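Local structure of small TOPRIM domain protein (Geobacillus stearothermophilus, 2FCJ) at residues A[16-28]-A[97-109]. The protein is of unknown function but carries a Toprim domain, the fold shared by topoisomerases, primases and related nucleases, and so probably acts on nucleic acid. Sequence-based numbering, arbitrary orientation.
Sequences KQKVAAVLNEPVV and LAQVLLRARFDVR
Glu25 reaches Asp107 through its carboxylate: Glu25 OE2 accepts the backbone N-H of Asp107 (N to OE2 2.9 Å), nearly straight, on its anti side and 26° out of the carboxylate plane. CG of Glu25 sits between its own backbone N and carbonyl carbon (chi1 59°), and the chain beyond is extended toward the Asp107 backbone. Glu25 OE2 lies 4.1 Å from Asp107 OD1, a like-charge approach that the salt bridge from Lys6 to OE2 probably eases. Shortening Glu25 to an alanine removes the carboxylate and would probably leave the Asp107 N-H without this acceptor and Lys6 without this salt bridge. Backbone bonds from Arg109 N to Val22 O (2.8 Å) and Asn24 N to Asp107 O (2.7 Å) flank Leu23 and Val108, a single beta bridge joining the turns that follow helices 13-22 and 94-103 on the Toprim alpha/beta fold; a Schellman motif with Arg105 at C-prime ends the latter. Earlier in both segments, helical stretches 16-22 and 97-103 cross at -67°, with Leu101 CD1 meeting Val22 CG2 at 3.6 Å. Leu97 CD2 presses tightly on Lys18 CG (3.4 Å), while Lys18 NZ bonds Ala92 O. Val27 CG2 meets the Phe106 ring edge at CE1 (3.9 Å); Tyr54 packs edge-to-face with that ring.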
loop_
_atom_site.group_PDB
_atom_site.type_symbol
_atom_site.label_atom_id
_atom_site.label_comp_id
_atom_site.label_asym_id
_atom_site.label_seq_id
_atom_site.Cartn_x
_atom_site.Cartn_y
_atom_site.Cartn_z
ATOM N N LYS A 16 2.583 6.438 -4.083
ATOM C CA LYS A 16 2.078 7.105 -2.889
ATOM C C LYS A 16 1.111 8.230 -3.236
ATOM O O LYS A 16 0.013 8.303 -2.692
ATOM C CB LYS A 16 3.245 7.636 -2.063
ATOM C CG LYS A 16 2.846 8.459 -0.861
ATOM C CD LYS A 16 3.965 8.413 0.159
ATOM C CE LYS A 16 3.960 9.613 1.076
ATOM N NZ LYS A 16 5.064 9.499 2.062
ATOM N N GLN A 17 1.517 9.091 -4.162
ATOM C CA GLN A 17 0.666 10.193 -4.576
ATOM C C GLN A 17 -0.641 9.692 -5.201
ATOM O O GLN A 17 -1.713 10.230 -4.934
ATOM C CB GLN A 17 1.427 11.106 -5.537
ATOM C CG GLN A 17 2.738 11.609 -4.965
ATOM C CD GLN A 17 2.557 12.750 -3.974
ATOM O OE1 GLN A 17 2.437 13.912 -4.365
ATOM N NE2 GLN A 17 2.572 12.425 -2.684
ATOM N N LYS A 18 -0.549 8.640 -6.006
ATOM C CA LYS A 18 -1.720 8.083 -6.676
ATOM C C LYS A 18 -2.704 7.483 -5.675
ATOM O O LYS A 18 -3.913 7.704 -5.758
ATOM C CB LYS A 18 -1.260 7.000 -7.640
ATOM C CG LYS A 18 -2.358 6.365 -8.442
ATOM C CD LYS A 18 -1.762 5.674 -9.649
ATOM C CE LYS A 18 -2.841 5.160 -10.577
ATOM N NZ LYS A 18 -2.264 4.953 -11.919
ATOM N N VAL A 19 -2.179 6.714 -4.731
ATOM C CA VAL A 19 -3.007 6.189 -3.655
ATOM C C VAL A 19 -3.679 7.303 -2.855
ATOM O O VAL A 19 -4.881 7.253 -2.579
ATOM C CB VAL A 19 -2.181 5.315 -2.702
ATOM C CG1 VAL A 19 -2.985 4.994 -1.461
ATOM C CG2 VAL A 19 -1.737 4.045 -3.403
ATOM N N ALA A 20 -2.898 8.309 -2.468
ATOM C CA ALA A 20 -3.420 9.397 -1.655
ATOM C C ALA A 20 -4.556 10.121 -2.361
ATOM O O ALA A 20 -5.463 10.632 -1.709
ATOM C CB ALA A 20 -2.310 10.371 -1.298
ATOM N N ALA A 21 -4.468 10.209 -3.687
ATOM C CA ALA A 21 -5.459 10.923 -4.482
ATOM C C ALA A 21 -6.804 10.205 -4.524
ATOM O O ALA A 21 -7.845 10.848 -4.660
ATOM C CB ALA A 21 -4.936 11.175 -5.894
ATOM N N VAL A 22 -6.799 8.881 -4.374
ATOM C CA VAL A 22 -8.064 8.155 -4.434
ATOM C C VAL A 22 -8.763 8.039 -3.092
ATOM O O VAL A 22 -9.957 7.765 -3.032
ATOM C CB VAL A 22 -7.968 6.786 -5.141
ATOM C CG1 VAL A 22 -7.121 6.891 -6.392
ATOM C CG2 VAL A 22 -7.422 5.732 -4.214
ATOM N N LEU A 23 -8.017 8.248 -2.010
ATOM C CA LEU A 23 -8.546 7.987 -0.681
ATOM C C LEU A 23 -9.474 9.085 -0.187
ATOM O O LEU A 23 -9.270 10.263 -0.474
ATOM C CB LEU A 23 -7.407 7.784 0.315
ATOM C CG LEU A 23 -6.688 6.446 0.197
ATOM C CD1 LEU A 23 -5.410 6.425 1.009
ATOM C CD2 LEU A 23 -7.624 5.343 0.600
ATOM N N ASN A 24 -10.496 8.678 0.549
ATOM C CA ASN A 24 -11.428 9.639 1.137
ATOM C C ASN A 24 -11.437 9.593 2.663
ATOM O O ASN A 24 -12.370 10.077 3.298
ATOM C CB ASN A 24 -12.841 9.413 0.597
ATOM C CG ASN A 24 -13.780 10.568 0.903
ATOM O OD1 ASN A 24 -13.397 11.732 0.828
ATOM N ND2 ASN A 24 -15.018 10.243 1.240
ATOM N N GLU A 25 -10.425 8.954 3.240
ATOM C CA GLU A 25 -10.198 9.001 4.681
ATOM C C GLU A 25 -8.693 9.182 4.907
ATOM O O GLU A 25 -7.890 8.893 4.017
ATOM C CB GLU A 25 -10.687 7.701 5.323
ATOM C CG GLU A 25 -10.004 6.423 4.793
ATOM C CD GLU A 25 -10.424 5.177 5.545
ATOM O OE1 GLU A 25 -10.367 5.218 6.800
ATOM O OE2 GLU A 25 -10.768 4.141 4.917
ATOM N N PRO A 26 -8.298 9.707 6.079
ATOM C CA PRO A 26 -6.873 9.835 6.368
ATOM C C PRO A 26 -6.203 8.468 6.549
ATOM O O PRO A 26 -6.724 7.607 7.239
ATOM C CB PRO A 26 -6.846 10.628 7.681
ATOM C CG PRO A 26 -8.166 10.392 8.288
ATOM C CD PRO A 26 -9.134 10.256 7.159
ATOM N N VAL A 27 -5.132 8.241 5.814
ATOM C CA VAL A 27 -4.419 6.976 5.879
ATOM C C VAL A 27 -2.968 7.362 5.835
ATOM O O VAL A 27 -2.599 8.260 5.088
ATOM C CB VAL A 27 -4.752 6.095 4.646
ATOM C CG1 VAL A 27 -3.816 4.887 4.571
ATOM C CG2 VAL A 27 -6.211 5.667 4.654
ATOM N N VAL A 28 -2.148 6.750 6.690
ATOM C CA VAL A 28 -0.728 6.983 6.589
ATOM C C VAL A 28 -0.215 6.180 5.407
ATOM O O VAL A 28 -0.413 4.965 5.353
ATOM C CB VAL A 28 0.023 6.536 7.856
ATOM C CG1 VAL A 28 1.512 6.847 7.740
ATOM C CG2 VAL A 28 -0.574 7.167 9.116
ATOM N N LEU A 97 -7.387 0.992 -9.050
ATOM C CA LEU A 97 -6.757 1.188 -7.750
ATOM C C LEU A 97 -7.822 1.489 -6.708
ATOM O O LEU A 97 -7.818 0.928 -5.602
ATOM C CB LEU A 97 -5.793 2.351 -7.860
ATOM C CG LEU A 97 -5.028 2.707 -6.596
ATOM C CD1 LEU A 97 -4.280 1.498 -6.045
ATOM C CD2 LEU A 97 -4.077 3.878 -6.845
ATOM N N ALA A 98 -8.764 2.358 -7.054
ATOM C CA ALA A 98 -9.853 2.674 -6.145
ATOM C C ALA A 98 -10.642 1.420 -5.760
ATOM O O ALA A 98 -10.982 1.239 -4.592
ATOM C CB ALA A 98 -10.768 3.723 -6.756
ATOM N N GLN A 99 -10.925 0.548 -6.729
ATOM C CA GLN A 99 -11.662 -0.676 -6.435
ATOM C C GLN A 99 -10.860 -1.661 -5.580
ATOM O O GLN A 99 -11.435 -2.333 -4.716
ATOM C CB GLN A 99 -12.142 -1.331 -7.728
ATOM C CG GLN A 99 -13.232 -0.515 -8.424
ATOM C CD GLN A 99 -13.958 -1.283 -9.494
ATOM O OE1 GLN A 99 -13.616 -2.434 -9.791
ATOM N NE2 GLN A 99 -14.911 -0.628 -10.151
ATOM N N VAL A 100 -9.552 -1.759 -5.815
ATOM C CA VAL A 100 -8.708 -2.603 -4.972
ATOM C C VAL A 100 -8.792 -2.141 -3.525
ATOM O O VAL A 100 -8.965 -2.947 -2.609
ATOM C CB VAL A 100 -7.260 -2.611 -5.479
ATOM C CG1 VAL A 100 -6.334 -3.280 -4.474
ATOM C CG2 VAL A 100 -7.189 -3.330 -6.817
ATOM N N LEU A 101 -8.710 -0.830 -3.327
ATOM C CA LEU A 101 -8.763 -0.272 -1.982
ATOM C C LEU A 101 -10.148 -0.397 -1.365
ATOM O O LEU A 101 -10.281 -0.692 -0.173
ATOM C CB LEU A 101 -8.299 1.181 -2.007
ATOM C CG LEU A 101 -6.834 1.339 -2.406
ATOM C CD1 LEU A 101 -6.425 2.803 -2.429
ATOM C CD2 LEU A 101 -5.896 0.504 -1.524
ATOM N N LEU A 102 -11.177 -0.174 -2.170
ATOM C CA LEU A 102 -12.542 -0.332 -1.703
ATOM C C LEU A 102 -12.819 -1.764 -1.276
ATOM O O LEU A 102 -13.499 -1.999 -0.277
ATOM C CB LEU A 102 -13.501 0.072 -2.811
ATOM C CG LEU A 102 -14.964 -0.082 -2.416
ATOM C CD1 LEU A 102 -15.341 0.851 -1.257
ATOM C CD2 LEU A 102 -15.828 0.175 -3.641
ATOM N N ARG A 103 -12.328 -2.729 -2.042
ATOM C CA ARG A 103 -12.459 -4.137 -1.675
ATOM C C ARG A 103 -11.828 -4.414 -0.311
ATOM O O ARG A 103 -12.306 -5.260 0.443
ATOM C CB ARG A 103 -11.813 -5.025 -2.749
ATOM C CG ARG A 103 -11.912 -6.527 -2.488
ATOM C CD ARG A 103 -11.269 -7.332 -3.627
ATOM N NE ARG A 103 -9.876 -6.952 -3.866
ATOM C CZ ARG A 103 -9.172 -7.315 -4.934
ATOM N NH1 ARG A 103 -9.722 -8.081 -5.866
ATOM N NH2 ARG A 103 -7.910 -6.923 -5.069
ATOM N N ALA A 104 -10.759 -3.691 0.010
ATOM C CA ALA A 104 -10.102 -3.817 1.308
ATOM C C ALA A 104 -10.696 -2.900 2.386
ATOM O O ALA A 104 -10.122 -2.744 3.455
ATOM C CB ALA A 104 -8.595 -3.564 1.152
ATOM N N ARG A 105 -11.839 -2.290 2.089
ATOM C CA ARG A 105 -12.578 -1.491 3.073
ATOM C C ARG A 105 -12.024 -0.099 3.359
ATOM O O ARG A 105 -12.354 0.500 4.375
ATOM C CB ARG A 105 -12.798 -2.278 4.371
ATOM C CG ARG A 105 -13.714 -3.479 4.198
ATOM C CD ARG A 105 -13.885 -4.253 5.494
ATOM N NE ARG A 105 -14.216 -5.654 5.247
ATOM C CZ ARG A 105 -13.314 -6.612 5.069
ATOM N NH1 ARG A 105 -12.020 -6.326 5.118
ATOM N NH2 ARG A 105 -13.702 -7.859 4.846
ATOM N N PHE A 106 -11.283 0.472 2.409
ATOM C CA PHE A 106 -10.943 1.872 2.458
ATOM C C PHE A 106 -12.074 2.722 1.876
ATOM O O PHE A 106 -12.656 2.386 0.811
ATOM C CB PHE A 106 -9.669 2.123 1.657
ATOM C CG PHE A 106 -8.423 1.587 2.312
ATOM C CD1 PHE A 106 -7.715 2.374 3.197
ATOM C CD2 PHE A 106 -7.975 0.297 2.067
ATOM C CE1 PHE A 106 -6.553 1.905 3.799
ATOM C CE2 PHE A 106 -6.837 -0.175 2.706
ATOM C CZ PHE A 106 -6.137 0.634 3.566
ATOM N N ASP A 107 -12.276 3.900 2.468
ATOM C CA ASP A 107 -13.086 4.957 1.861
ATOM C C ASP A 107 -12.336 5.554 0.692
ATOM O O ASP A 107 -11.255 6.113 0.866
ATOM C CB ASP A 107 -13.321 6.090 2.861
ATOM C CG ASP A 107 -14.246 5.703 3.986
ATOM O OD1 ASP A 107 -14.743 4.563 3.993
ATOM O OD2 ASP A 107 -14.509 6.567 4.849
ATOM N N VAL A 108 -12.942 5.502 -0.493
ATOM C CA VAL A 108 -12.360 6.130 -1.668
ATOM C C VAL A 108 -13.294 7.216 -2.196
ATOM O O VAL A 108 -14.503 7.168 -1.969
ATOM C CB VAL A 108 -12.060 5.090 -2.767
ATOM C CG1 VAL A 108 -11.210 3.970 -2.179
ATOM C CG2 VAL A 108 -13.352 4.506 -3.328
ATOM N N ARG A 109 -12.722 8.200 -2.866
ATOM C CA ARG A 109 -13.501 9.247 -3.542
ATOM C C ARG A 109 -14.345 8.677 -4.694
ATOM O O ARG A 109 -13.846 7.916 -5.522
ATOM C CB ARG A 109 -12.560 10.334 -4.067
ATOM C CG ARG A 109 -11.756 11.042 -2.981
ATOM C CD ARG A 109 -10.813 12.072 -3.581
ATOM N NE ARG A 109 -11.523 13.131 -4.295
ATOM C CZ ARG A 109 -12.109 14.173 -3.709
ATOM N NH1 ARG A 109 -12.097 14.294 -2.386
ATOM N NH2 ARG A 109 -12.719 15.092 -4.448
#